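Local coordinates for protein aminotransferase (Bacillus subtilis, PDB 6L1O) that transfers amino groups with the help of pyridoxal 5'-phosphate, as an aminotransferase of the pathway that makes the dipeptide antibiotic bacilysin, at residues I120-P126 with E141-L147; G152-F157 with A182-F188; K169-Y175 with N200-D206. One frame throughout, in Å; residues are numbered along the deposited sequence.

Contacts 1 and 3 lie in the same mixed seven-stranded sheet, their centres about 10 Å apart. Strand 120-125 of contact 1 is the direct neighbour of strand 168-174 of contact 3, and strand 141-146 forms one outer edge within the chain. Contact 2 lies about 15 Å from contact 1 and 13 Å from contact 3, between centres. It packs the loop that follows strand 141-146 against the start of helix 186-199, the helix that links the two strands of contact 3. Along the chain contact 1 closes before the others open, whereas contacts 2 and 3 interleave. Contacts 1 and 3 thus build part of the sheet, and contact 3 brings Asn174 and Asp206 to the cofactor.

Contact 1: I120-P126 with E141-L147; sequences IALVPNP and ELYEMPL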
loop_
_atom_site.group_PDB
_atom_site.type_symbol
_atom_site.label_atom_id
_atom_site.label_comp_id
_atom_site.label_asym_id
_atom_site.label_seq_id
_atom_site.Cartn_x
_atom_site.Cartn_y
_atom_site.Cartn_z
ATOM N N ILE B 120 -17.008 3.213 -18.140
ATOM C CA ILE B 120 -17.959 2.399 -17.416
ATOM C C ILE B 120 -17.235 1.171 -16.895
ATOM O O ILE B 120 -16.428 0.580 -17.612
ATOM C CB ILE B 120 -19.163 1.993 -18.300
ATOM C CG1 ILE B 120 -20.167 3.149 -18.315
ATOM C CG2 ILE B 120 -19.832 0.717 -17.796
ATOM C CD1 ILE B 120 -21.282 3.046 -19.337
ATOM N N ALA B 121 -17.548 0.785 -15.652
ATOM C CA ALA B 121 -17.126 -0.506 -15.097
ATOM C C ALA B 121 -18.387 -1.371 -14.872
ATOM O O ALA B 121 -19.361 -0.910 -14.288
ATOM C CB ALA B 121 -16.369 -0.310 -13.801
ATOM N N LEU B 122 -18.359 -2.573 -15.397
ATOM C CA LEU B 122 -19.404 -3.542 -15.187
ATOM C C LEU B 122 -19.178 -4.285 -13.853
ATOM O O LEU B 122 -18.138 -4.957 -13.708
ATOM C CB LEU B 122 -19.410 -4.549 -16.317
ATOM C CG LEU B 122 -19.726 -3.999 -17.726
ATOM C CD1 LEU B 122 -19.286 -4.974 -18.793
ATOM C CD2 LEU B 122 -21.198 -3.722 -17.798
ATOM N N VAL B 123 -20.146 -4.186 -12.939
ATOM C CA VAL B 123 -20.028 -4.719 -11.603
ATOM C C VAL B 123 -21.232 -5.588 -11.245
ATOM O O VAL B 123 -22.373 -5.195 -11.462
ATOM C CB VAL B 123 -19.916 -3.589 -10.536
ATOM C CG1 VAL B 123 -19.860 -4.147 -9.127
ATOM C CG2 VAL B 123 -18.684 -2.745 -10.771
ATOM N N PRO B 124 -20.975 -6.779 -10.672
ATOM C CA PRO B 124 -22.098 -7.655 -10.276
ATOM C C PRO B 124 -22.919 -7.110 -9.121
ATOM O O PRO B 124 -22.418 -6.437 -8.202
ATOM C CB PRO B 124 -21.386 -9.002 -9.933
ATOM C CG PRO B 124 -20.043 -8.601 -9.573
ATOM C CD PRO B 124 -19.678 -7.441 -10.449
ATOM N N ASN B 125 -24.221 -7.422 -9.156
ATOM C CA ASN B 125 -25.170 -7.037 -8.099
ATOM C C ASN B 125 -25.962 -8.325 -7.810
ATOM O O ASN B 125 -26.765 -8.767 -8.643
ATOM C CB ASN B 125 -26.044 -5.863 -8.558
ATOM C CG ASN B 125 -27.083 -5.446 -7.563
ATOM O OD1 ASN B 125 -27.181 -5.952 -6.460
ATOM N ND2 ASN B 125 -27.915 -4.500 -7.964
ATOM N N PRO B 126 -25.720 -8.953 -6.656
ATOM C CA PRO B 126 -24.850 -8.478 -5.545
ATOM C C PRO B 126 -23.383 -8.625 -5.810
ATOM O O PRO B 126 -22.992 -9.419 -6.624
ATOM C CB PRO B 126 -25.287 -9.332 -4.348
ATOM C CG PRO B 126 -25.949 -10.496 -4.919
ATOM C CD PRO B 126 -26.535 -10.112 -6.242
ATOM N N GLU B 141 -17.853 5.350 -14.099
ATOM C CA GLU B 141 -19.276 5.076 -13.904
ATOM C C GLU B 141 -19.527 3.578 -13.727
ATOM O O GLU B 141 -18.916 2.773 -14.377
ATOM C CB GLU B 141 -20.065 5.564 -15.118
ATOM C CG GLU B 141 -21.576 5.322 -15.033
ATOM C CD GLU B 141 -22.277 5.446 -16.384
ATOM O OE1 GLU B 141 -21.661 5.954 -17.370
ATOM O OE2 GLU B 141 -23.454 5.035 -16.450
ATOM N N LEU B 142 -20.453 3.231 -12.850
ATOM C CA LEU B 142 -20.807 1.847 -12.623
ATOM C C LEU B 142 -22.042 1.424 -13.424
ATOM O O LEU B 142 -23.035 2.162 -13.481
ATOM C CB LEU B 142 -21.025 1.661 -11.129
ATOM C CG LEU B 142 -21.649 0.351 -10.681
ATOM C CD1 LEU B 142 -20.930 -0.161 -9.444
ATOM C CD2 LEU B 142 -23.135 0.543 -10.407
ATOM N N TYR B 143 -21.960 0.256 -14.057
ATOM C CA TYR B 143 -23.103 -0.382 -14.692
ATOM C C TYR B 143 -23.290 -1.767 -14.085
ATOM O O TYR B 143 -22.378 -2.584 -14.126
ATOM C CB TYR B 143 -22.914 -0.447 -16.211
ATOM C CG TYR B 143 -24.112 -0.994 -16.959
ATOM C CD1 TYR B 143 -25.097 -0.130 -17.486
ATOM C CD2 TYR B 143 -24.304 -2.370 -17.118
ATOM C CE1 TYR B 143 -26.220 -0.634 -18.169
ATOM C CE2 TYR B 143 -25.440 -2.875 -17.785
ATOM C CZ TYR B 143 -26.382 -2.005 -18.309
ATOM O OH TYR B 143 -27.477 -2.509 -18.992
ATOM N N GLU B 144 -24.480 -2.038 -13.541
ATOM C CA GLU B 144 -24.766 -3.303 -12.830
ATOM C C GLU B 144 -25.013 -4.530 -13.713
ATOM O O GLU B 144 -25.689 -4.449 -14.747
ATOM C CB GLU B 144 -25.916 -3.101 -11.877
ATOM C CG GLU B 144 -25.615 -2.125 -10.774
ATOM C CD GLU B 144 -26.783 -1.841 -9.860
ATOM O OE1 GLU B 144 -27.878 -2.399 -10.067
ATOM O OE2 GLU B 144 -26.612 -1.056 -8.898
ATOM N N MET B 145 -24.418 -5.661 -13.338
ATOM C CA MET B 145 -24.764 -6.950 -13.900
ATOM C C MET B 145 -25.499 -7.740 -12.826
ATOM O O MET B 145 -24.899 -8.153 -11.855
ATOM C CB MET B 145 -23.554 -7.720 -14.379
ATOM C CG MET B 145 -22.607 -6.979 -15.319
ATOM S SD MET B 145 -21.267 -8.086 -15.821
ATOM C CE MET B 145 -20.355 -8.148 -14.275
ATOM N N PRO B 146 -26.829 -7.928 -12.980
ATOM C CA PRO B 146 -27.576 -8.574 -11.908
ATOM C C PRO B 146 -27.309 -10.088 -11.822
ATOM O O PRO B 146 -27.211 -10.797 -12.839
ATOM C CB PRO B 146 -29.024 -8.268 -12.262
ATOM C CG PRO B 146 -29.029 -8.050 -13.702
ATOM C CD PRO B 146 -27.729 -7.384 -14.027
ATOM N N LEU B 147 -27.108 -10.569 -10.614
ATOM C CA LEU B 147 -26.913 -12.015 -10.393
ATOM C C LEU B 147 -28.190 -12.544 -9.766
ATOM O O LEU B 147 -28.539 -12.190 -8.627
ATOM C CB LEU B 147 -25.692 -12.284 -9.511
ATOM C CG LEU B 147 -24.374 -11.579 -9.806
ATOM C CD1 LEU B 147 -23.269 -12.026 -8.853
ATOM C CD2 LEU B 147 -23.966 -11.739 -11.258
#
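Ile120 and Glu141 start the pairing side by side: the extended glutamate chain runs along the isoleucine, its OE1 3.3 Å from CG1. On the same face the CG2 branch of Ile120 fits against CB of Tyr143, and Leu122 fills the next hollow, pressing CD2 to 3.5 Å from CD2 of the tyrosine ring. Farther along, the thioether of Met145 bridges two bumps. Its SD lies 4.0 Å from CB of Leu122, and the bend at chi3 (-72°) carries CE to CD of Pro124. Leu147 then straddles the end of the strand, with CD1 3.7 Å from CB of Pro124 and its CB near CD of Pro126, which follows a cis peptide bond.

The reverse face is sparser. CD1 of Leu142 comes in at about a right angle to Val123 and sits 3.7 Å from CG2; helix 130-137 covers both residues. Beyond them, Asn125 ND2 makes a weak hydrogen bond to Glu144 OE1 (3.0 Å), with amide and carboxylate planes 82° apart, while Asn125 OD1 accepts from Asn361 N and ND2 also hydrogen-bonds Ser360 OG.

Six backbone hydrogen bonds join the two segments, from Ala121 N to Glu141 O through Leu147 N to Asn125 O. Parallel strands 120-125 and 141-146, connected through helix 130-137, form a beta-alpha-beta unit at the edge of the large aminotransferase sheet.

Contact 2: G152-F157 with A182-F188; sequences GYLPDF and AVADAAF
Leu154 reaches across to Phe188 and lays a methyl over its ring. From CB, which lies 4.1 Å from CE1 of Phe188, the side chain runs past the phenylalanine in the opposite direction and divides at CG. One branch, CD1, lies against CD1 of Phe188. The other, CD2, stands over the middle of the ring face, 4.1 Å from the centroid and only 3° off the normal, a well-centred CH-pi contact. That methyl is shared: it also lies 4.1 Å from CB of Ala184 and comes close to the carbonyl oxygen of Val183.

Pro155 and Phe157 of the same segment also touch the Phe188 ring. Pro155 places CD 3.6 Å from CZ, with its CG at the ring edge and in the ring plane. Phe157 brings CE2 to 3.8 Å from CE1 of Phe188; the two rings are turned by only 23° but slid so far apart that they barely overlap. The Phe188 side chain extends into this apolar group because its CG is anti to the backbone N (chi1 169°).

Phe188 belongs to the first turn of helix 186-199, the connection of a beta-alpha-beta unit between strands 168-174 and 202-206. Asp185 is its N-cap, accepting from Phe188 N at OD1 (3.0 Å), a capping bond that ties the backbone of the same residue whose ring carries the packing.

At the other end, the methyl of Ala182 packs against CB of Tyr153 and the carbonyl oxygen of Gly152. A water beside them donates to both Gly152 O and Val183 O, bridging two backbone carbonyls. The Tyr153 ring meets Trp327 with their planes steeply inclined, and Tyr153 O accepts a hydrogen bond from Tyr175 OH.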
loop_
_atom_site.group_PDB
_atom_site.type_symbol
_atom_site.label_atom_id
_atom_site.label_comp_id
_atom_site.label_asym_id
_atom_site.label_seq_id
_atom_site.Cartn_x
_atom_site.Cartn_y
_atom_site.Cartn_z
ATOM N N GLY B 152 -28.075 -19.181 -11.230
ATOM C CA GLY B 152 -26.946 -19.696 -10.420
ATOM C C GLY B 152 -26.025 -18.544 -10.033
ATOM O O GLY B 152 -24.868 -18.724 -9.771
ATOM N N TYR B 153 -26.574 -17.334 -10.025
ATOM C CA TYR B 153 -25.863 -16.154 -9.639
ATOM C C TYR B 153 -24.693 -15.875 -10.551
ATOM O O TYR B 153 -23.722 -15.257 -10.153
ATOM C CB TYR B 153 -25.457 -16.256 -8.162
ATOM C CG TYR B 153 -26.600 -16.260 -7.200
ATOM C CD1 TYR B 153 -27.341 -15.117 -6.958
ATOM C CD2 TYR B 153 -26.850 -17.367 -6.413
ATOM C CE1 TYR B 153 -28.345 -15.095 -5.996
ATOM C CE2 TYR B 153 -27.858 -17.358 -5.472
ATOM C CZ TYR B 153 -28.600 -16.218 -5.275
ATOM O OH TYR B 153 -29.582 -16.234 -4.315
ATOM N N LEU B 154 -24.800 -16.325 -11.815
ATOM C CA LEU B 154 -23.886 -15.942 -12.866
ATOM C C LEU B 154 -24.545 -14.844 -13.761
ATOM O O LEU B 154 -25.738 -14.901 -14.025
ATOM C CB LEU B 154 -23.576 -17.158 -13.698
ATOM C CG LEU B 154 -22.912 -18.365 -13.001
ATOM C CD1 LEU B 154 -22.783 -19.521 -14.009
ATOM C CD2 LEU B 154 -21.548 -17.952 -12.456
ATOM N N PRO B 155 -23.771 -13.851 -14.210
ATOM C CA PRO B 155 -24.372 -12.757 -14.974
ATOM C C PRO B 155 -24.751 -13.281 -16.386
ATOM O O PRO B 155 -24.118 -14.207 -16.891
ATOM C CB PRO B 155 -23.229 -11.755 -15.086
ATOM C CG PRO B 155 -22.003 -12.606 -15.113
ATOM C CD PRO B 155 -22.310 -13.708 -14.133
ATOM N N ASP B 156 -25.813 -12.718 -16.951
ATOM C CA ASP B 156 -26.181 -12.939 -18.350
ATOM C C ASP B 156 -25.631 -11.759 -19.165
ATOM O O ASP B 156 -26.179 -10.650 -19.132
ATOM C CB ASP B 156 -27.705 -13.035 -18.485
ATOM C CG ASP B 156 -28.147 -13.415 -19.902
ATOM O OD1 ASP B 156 -27.340 -13.312 -20.868
ATOM O OD2 ASP B 156 -29.336 -13.802 -20.025
ATOM N N PHE B 157 -24.580 -12.013 -19.917
ATOM C CA PHE B 157 -23.834 -10.934 -20.608
ATOM C C PHE B 157 -24.623 -10.326 -21.778
ATOM O O PHE B 157 -24.399 -9.167 -22.152
ATOM C CB PHE B 157 -22.497 -11.445 -21.110
ATOM C CG PHE B 157 -21.563 -11.903 -20.008
ATOM C CD1 PHE B 157 -21.137 -11.006 -19.034
ATOM C CD2 PHE B 157 -21.122 -13.194 -19.955
ATOM C CE1 PHE B 157 -20.287 -11.404 -18.011
ATOM C CE2 PHE B 157 -20.264 -13.625 -18.930
ATOM C CZ PHE B 157 -19.832 -12.715 -17.976
ATOM N N ALA B 182 -21.983 -18.860 -4.614
ATOM C CA ALA B 182 -22.092 -19.550 -5.896
ATOM C C ALA B 182 -20.708 -19.778 -6.502
ATOM O O ALA B 182 -19.760 -19.081 -6.174
ATOM C CB ALA B 182 -22.957 -18.720 -6.857
ATOM N N VAL B 183 -20.623 -20.708 -7.424
ATOM C CA VAL B 183 -19.375 -21.103 -8.051
ATOM C C VAL B 183 -19.521 -21.038 -9.563
ATOM O O VAL B 183 -20.609 -21.008 -10.040
ATOM C CB VAL B 183 -18.941 -22.517 -7.610
ATOM C CG1 VAL B 183 -18.520 -22.512 -6.126
ATOM C CG2 VAL B 183 -20.040 -23.552 -7.863
ATOM N N ALA B 184 -18.404 -20.900 -10.260
ATOM C CA ALA B 184 -18.365 -20.865 -11.713
ATOM C C ALA B 184 -17.505 -22.010 -12.266
ATOM O O ALA B 184 -16.699 -22.562 -11.563
ATOM C CB ALA B 184 -17.810 -19.538 -12.167
ATOM N N ASP B 185 -17.644 -22.332 -13.548
ATOM C CA ASP B 185 -16.786 -23.345 -14.191
ATOM C C ASP B 185 -16.071 -22.805 -15.401
ATOM O O ASP B 185 -16.297 -21.643 -15.781
ATOM C CB ASP B 185 -17.591 -24.616 -14.534
ATOM C CG ASP B 185 -18.803 -24.339 -15.358
ATOM O OD1 ASP B 185 -18.766 -23.439 -16.222
ATOM O OD2 ASP B 185 -19.814 -25.046 -15.147
ATOM N N ALA B 186 -15.227 -23.663 -16.001
ATOM C CA ALA B 186 -14.392 -23.299 -17.156
ATOM C C ALA B 186 -15.198 -22.739 -18.326
ATOM O O ALA B 186 -14.802 -21.739 -18.936
ATOM C CB ALA B 186 -13.582 -24.491 -17.619
ATOM N N ALA B 187 -16.342 -23.352 -18.579
ATOM C CA ALA B 187 -17.259 -22.883 -19.627
ATOM C C ALA B 187 -17.760 -21.451 -19.372
ATOM O O ALA B 187 -17.843 -20.635 -20.298
ATOM C CB ALA B 187 -18.476 -23.833 -19.762
ATOM N N PHE B 188 -18.178 -21.161 -18.144
ATOM C CA PHE B 188 -18.590 -19.779 -17.854
ATOM C C PHE B 188 -17.443 -18.801 -18.115
ATOM O O PHE B 188 -17.634 -17.761 -18.732
ATOM C CB PHE B 188 -19.056 -19.612 -16.439
ATOM C CG PHE B 188 -19.223 -18.187 -16.043
ATOM C CD1 PHE B 188 -20.308 -17.465 -16.482
ATOM C CD2 PHE B 188 -18.263 -17.554 -15.280
ATOM C CE1 PHE B 188 -20.457 -16.142 -16.133
ATOM C CE2 PHE B 188 -18.377 -16.235 -14.950
ATOM C CZ PHE B 188 -19.479 -15.517 -15.332
HETATM O O HOH W 1 -23.319 -20.850 -10.413
#

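Contact 3: K169-Y175 with N200-D206; sequences KLMFLNY and NIHLIHD. With PLP (pyridoxal-5'-phosphate), chain E.
With CG anti to the backbone N in both Asn174 (chi1 173°) and Asp206 (chi1 -176°), the two side chains run side by side from adjacent strands toward pyridoxal-5'-phosphate. Asn174 ND2 donates to Asp206 O at 2.9 Å, with the acceptor in the amide plane but the donor above the carbonyl plane. Its OD1 lies 3.6 Å from the cofactor methyl C2A and accepts from Asn178 N. The carboxylate of Asp206 meets the pyridine nitrogen, OD2 lying 2.5 Å from N1. OD2 is hydrogen-bonded to Tyr131 OH, which probably helps to orient the carboxylate.

His205 leaves the other face. Its NE2 accepts from Tyr175 N at 3.2 Å, tilted from the ring plane, while ND1 bonds to Glu233, fixing the ring at both nitrogens. On this face Met171 CE presses on CG of Leu203 and Leu173 CD1 meets CD2 of the same leucine; Leu173 and Leu203 also pack on Ala192 of helix 186-199. Ile204 packs CB against the Phe172 ring on the cofactor side, where Tyr131 stacks on that ring.

At the far end, Lys169 curls through three bent torsions to bring NZ to Asn200 O (2.7 Å), the carbonyl just after helix 186-199. Lys169 O takes His202 N and a weak bond from ND1; His202 NE2 reaches Thr4 N of the second subunit.

Backbone bonds continue from Met171 N to His202 O through Asp206 N to Leu173 O. These parallel strands and helix 186-199 make a beta-alpha-beta unit. The C-terminal end of strand 202-206 presents the aspartate that faces the pyridine nitrogen, with Asn174 beside it on the neighbouring strand, the hallmark of the cofactor site in fold-type I aminotransferases.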
loop_
_atom_site.group_PDB
_atom_site.type_symbol
_atom_site.label_atom_id
_atom_site.label_comp_id
_atom_site.label_asym_id
_atom_site.label_seq_id
_atom_site.Cartn_x
_atom_site.Cartn_y
_atom_site.Cartn_z
ATOM N N LYS B 169 -15.057 -0.463 -20.025
ATOM C CA LYS B 169 -13.629 -0.814 -20.133
ATOM C C LYS B 169 -13.124 -1.838 -19.138
ATOM O O LYS B 169 -12.049 -2.395 -19.321
ATOM C CB LYS B 169 -12.802 0.428 -20.064
ATOM C CG LYS B 169 -13.069 1.415 -21.187
ATOM C CD LYS B 169 -12.904 0.838 -22.607
ATOM C CE LYS B 169 -11.447 0.426 -22.908
ATOM N NZ LYS B 169 -11.359 -0.785 -23.810
ATOM N N LEU B 170 -13.936 -2.154 -18.140
ATOM C CA LEU B 170 -13.542 -3.098 -17.110
ATOM C C LEU B 170 -14.754 -3.800 -16.552
ATOM O O LEU B 170 -15.794 -3.191 -16.348
ATOM C CB LEU B 170 -12.813 -2.386 -16.009
ATOM C CG LEU B 170 -12.209 -3.319 -14.926
ATOM C CD1 LEU B 170 -10.726 -3.111 -14.742
ATOM C CD2 LEU B 170 -12.928 -3.119 -13.643
ATOM N N MET B 171 -14.599 -5.093 -16.312
ATOM C CA MET B 171 -15.573 -5.872 -15.642
ATOM C C MET B 171 -14.960 -6.635 -14.438
ATOM O O MET B 171 -13.921 -7.208 -14.568
ATOM C CB MET B 171 -16.136 -6.901 -16.630
ATOM C CG MET B 171 -17.124 -7.894 -15.958
ATOM S SD MET B 171 -17.883 -9.053 -17.098
ATOM C CE MET B 171 -16.604 -10.074 -17.628
ATOM N N PHE B 172 -15.694 -6.686 -13.343
ATOM C CA PHE B 172 -15.388 -7.573 -12.193
ATOM C C PHE B 172 -16.235 -8.819 -12.161
ATOM O O PHE B 172 -17.462 -8.763 -12.336
ATOM C CB PHE B 172 -15.613 -6.813 -10.870
ATOM C CG PHE B 172 -14.572 -5.773 -10.587
ATOM C CD1 PHE B 172 -13.245 -6.136 -10.417
ATOM C CD2 PHE B 172 -14.932 -4.454 -10.431
ATOM C CE1 PHE B 172 -12.263 -5.166 -10.160
ATOM C CE2 PHE B 172 -13.979 -3.488 -10.136
ATOM C CZ PHE B 172 -12.658 -3.846 -9.986
ATOM N N LEU B 173 -15.606 -9.959 -11.883
ATOM C CA LEU B 173 -16.308 -11.150 -11.558
ATOM C C LEU B 173 -15.653 -11.771 -10.294
ATOM O O LEU B 173 -14.477 -11.594 -10.074
ATOM C CB LEU B 173 -16.237 -12.131 -12.738
ATOM C CG LEU B 173 -16.837 -11.670 -14.069
ATOM C CD1 LEU B 173 -16.412 -12.646 -15.168
ATOM C CD2 LEU B 173 -18.322 -11.563 -13.954
ATOM N N ASN B 174 -16.416 -12.519 -9.519
ATOM C CA ASN B 174 -15.956 -13.074 -8.271
ATOM C C ASN B 174 -16.551 -14.453 -7.997
ATOM O O ASN B 174 -17.677 -14.543 -7.520
ATOM C CB ASN B 174 -16.319 -12.089 -7.161
ATOM C CG ASN B 174 -16.049 -12.598 -5.782
ATOM O OD1 ASN B 174 -16.855 -12.428 -4.898
ATOM N ND2 ASN B 174 -14.912 -13.236 -5.586
ATOM N N TYR B 175 -15.816 -15.510 -8.287
ATOM C CA TYR B 175 -16.252 -16.905 -8.003
ATOM C C TYR B 175 -15.112 -17.751 -7.468
ATOM O O TYR B 175 -14.021 -17.733 -8.018
ATOM C CB TYR B 175 -16.949 -17.570 -9.220
ATOM C CG TYR B 175 -18.149 -16.743 -9.697
ATOM C CD1 TYR B 175 -19.394 -16.894 -9.115
ATOM C CD2 TYR B 175 -17.997 -15.757 -10.647
ATOM C CE1 TYR B 175 -20.432 -16.125 -9.492
ATOM C CE2 TYR B 175 -19.057 -14.960 -11.019
ATOM C CZ TYR B 175 -20.266 -15.135 -10.439
ATOM O OH TYR B 175 -21.325 -14.319 -10.794
ATOM N N ASN B 200 -13.986 -5.367 -26.080
ATOM C CA ASN B 200 -12.781 -4.725 -25.565
ATOM C C ASN B 200 -12.919 -4.290 -24.142
ATOM O O ASN B 200 -12.815 -3.117 -23.832
ATOM C CB ASN B 200 -12.411 -3.534 -26.426
ATOM C CG ASN B 200 -12.239 -3.924 -27.856
ATOM O OD1 ASN B 200 -11.283 -4.629 -28.197
ATOM N ND2 ASN B 200 -13.171 -3.498 -28.703
ATOM N N ILE B 201 -13.207 -5.252 -23.283
ATOM C CA ILE B 201 -13.388 -5.010 -21.847
ATOM C C ILE B 201 -12.267 -5.759 -21.109
ATOM O O ILE B 201 -12.026 -6.915 -21.374
ATOM C CB ILE B 201 -14.760 -5.516 -21.383
ATOM C CG1 ILE B 201 -15.850 -4.933 -22.304
ATOM C CG2 ILE B 201 -15.022 -5.103 -19.909
ATOM C CD1 ILE B 201 -17.266 -5.382 -22.022
ATOM N N HIS B 202 -11.571 -5.068 -20.216
ATOM C CA HIS B 202 -10.602 -5.697 -19.346
ATOM C C HIS B 202 -11.333 -6.448 -18.219
ATOM O O HIS B 202 -12.161 -5.872 -17.502
ATOM C CB HIS B 202 -9.666 -4.673 -18.742
ATOM C CG HIS B 202 -8.874 -3.898 -19.748
ATOM N ND1 HIS B 202 -9.108 -2.564 -20.013
ATOM C CD2 HIS B 202 -7.845 -4.262 -20.532
ATOM C CE1 HIS B 202 -8.262 -2.147 -20.937
ATOM N NE2 HIS B 202 -7.457 -3.151 -21.233
ATOM N N LEU B 203 -10.970 -7.698 -18.043
ATOM C CA LEU B 203 -11.665 -8.591 -17.104
ATOM C C LEU B 203 -10.796 -8.901 -15.867
ATOM O O LEU B 203 -9.746 -9.456 -16.014
ATOM C CB LEU B 203 -12.019 -9.874 -17.826
ATOM C CG LEU B 203 -13.192 -10.716 -17.301
ATOM C CD1 LEU B 203 -13.503 -11.861 -18.264
ATOM C CD2 LEU B 203 -12.918 -11.253 -15.891
ATOM N N ILE B 204 -11.262 -8.536 -14.672
ATOM C CA ILE B 204 -10.554 -8.843 -13.458
ATOM C C ILE B 204 -11.362 -9.876 -12.708
ATOM O O ILE B 204 -12.500 -9.599 -12.296
ATOM C CB ILE B 204 -10.298 -7.604 -12.555
ATOM C CG1 ILE B 204 -9.395 -6.551 -13.268
ATOM C CG2 ILE B 204 -9.665 -7.977 -11.205
ATOM C CD1 ILE B 204 -8.103 -7.112 -13.861
ATOM N N HIS B 205 -10.768 -11.055 -12.502
ATOM C CA HIS B 205 -11.484 -12.051 -11.715
ATOM C C HIS B 205 -10.946 -12.069 -10.297
ATOM O O HIS B 205 -9.725 -12.215 -10.107
ATOM C CB HIS B 205 -11.360 -13.423 -12.329
ATOM C CG HIS B 205 -12.070 -14.478 -11.549
ATOM N ND1 HIS B 205 -11.421 -15.546 -10.988
ATOM C CD2 HIS B 205 -13.354 -14.573 -11.167
ATOM C CE1 HIS B 205 -12.278 -16.276 -10.320
ATOM N NE2 HIS B 205 -13.462 -15.707 -10.414
ATOM N N ASP B 206 -11.836 -11.946 -9.333
ATOM C CA ASP B 206 -11.474 -11.875 -7.930
ATOM C C ASP B 206 -11.546 -13.339 -7.405
ATOM O O ASP B 206 -12.645 -13.897 -7.236
ATOM C CB ASP B 206 -12.425 -10.924 -7.190
ATOM C CG ASP B 206 -12.062 -10.700 -5.733
ATOM O OD1 ASP B 206 -11.167 -11.394 -5.195
ATOM O OD2 ASP B 206 -12.691 -9.817 -5.097
HETATM N N1 PLP E . -12.373 -10.106 -2.624
HETATM C C2 PLP E . -13.441 -10.519 -1.917
HETATM C C2A PLP E . -14.792 -10.667 -2.554
HETATM C C3 PLP E . -13.335 -10.722 -0.491
HETATM O O3 PLP E . -14.359 -11.087 0.290
HETATM C C4 PLP E . -12.035 -10.579 0.060
HETATM C C4A PLP E . -12.041 -10.437 1.561
HETATM C C5 PLP E . -10.922 -10.143 -0.771
HETATM C C6 PLP E . -11.153 -9.957 -2.126
HETATM C C5A PLP E . -9.516 -10.045 -0.259
HETATM O O4P PLP E . -9.280 -9.104 0.694
HETATM P P PLP E . -7.741 -8.763 1.128
HETATM O O1P PLP E . -7.629 -7.290 0.963
HETATM O O2P PLP E . -6.749 -9.585 0.333
HETATM O O3P PLP E . -7.676 -9.183 2.570
#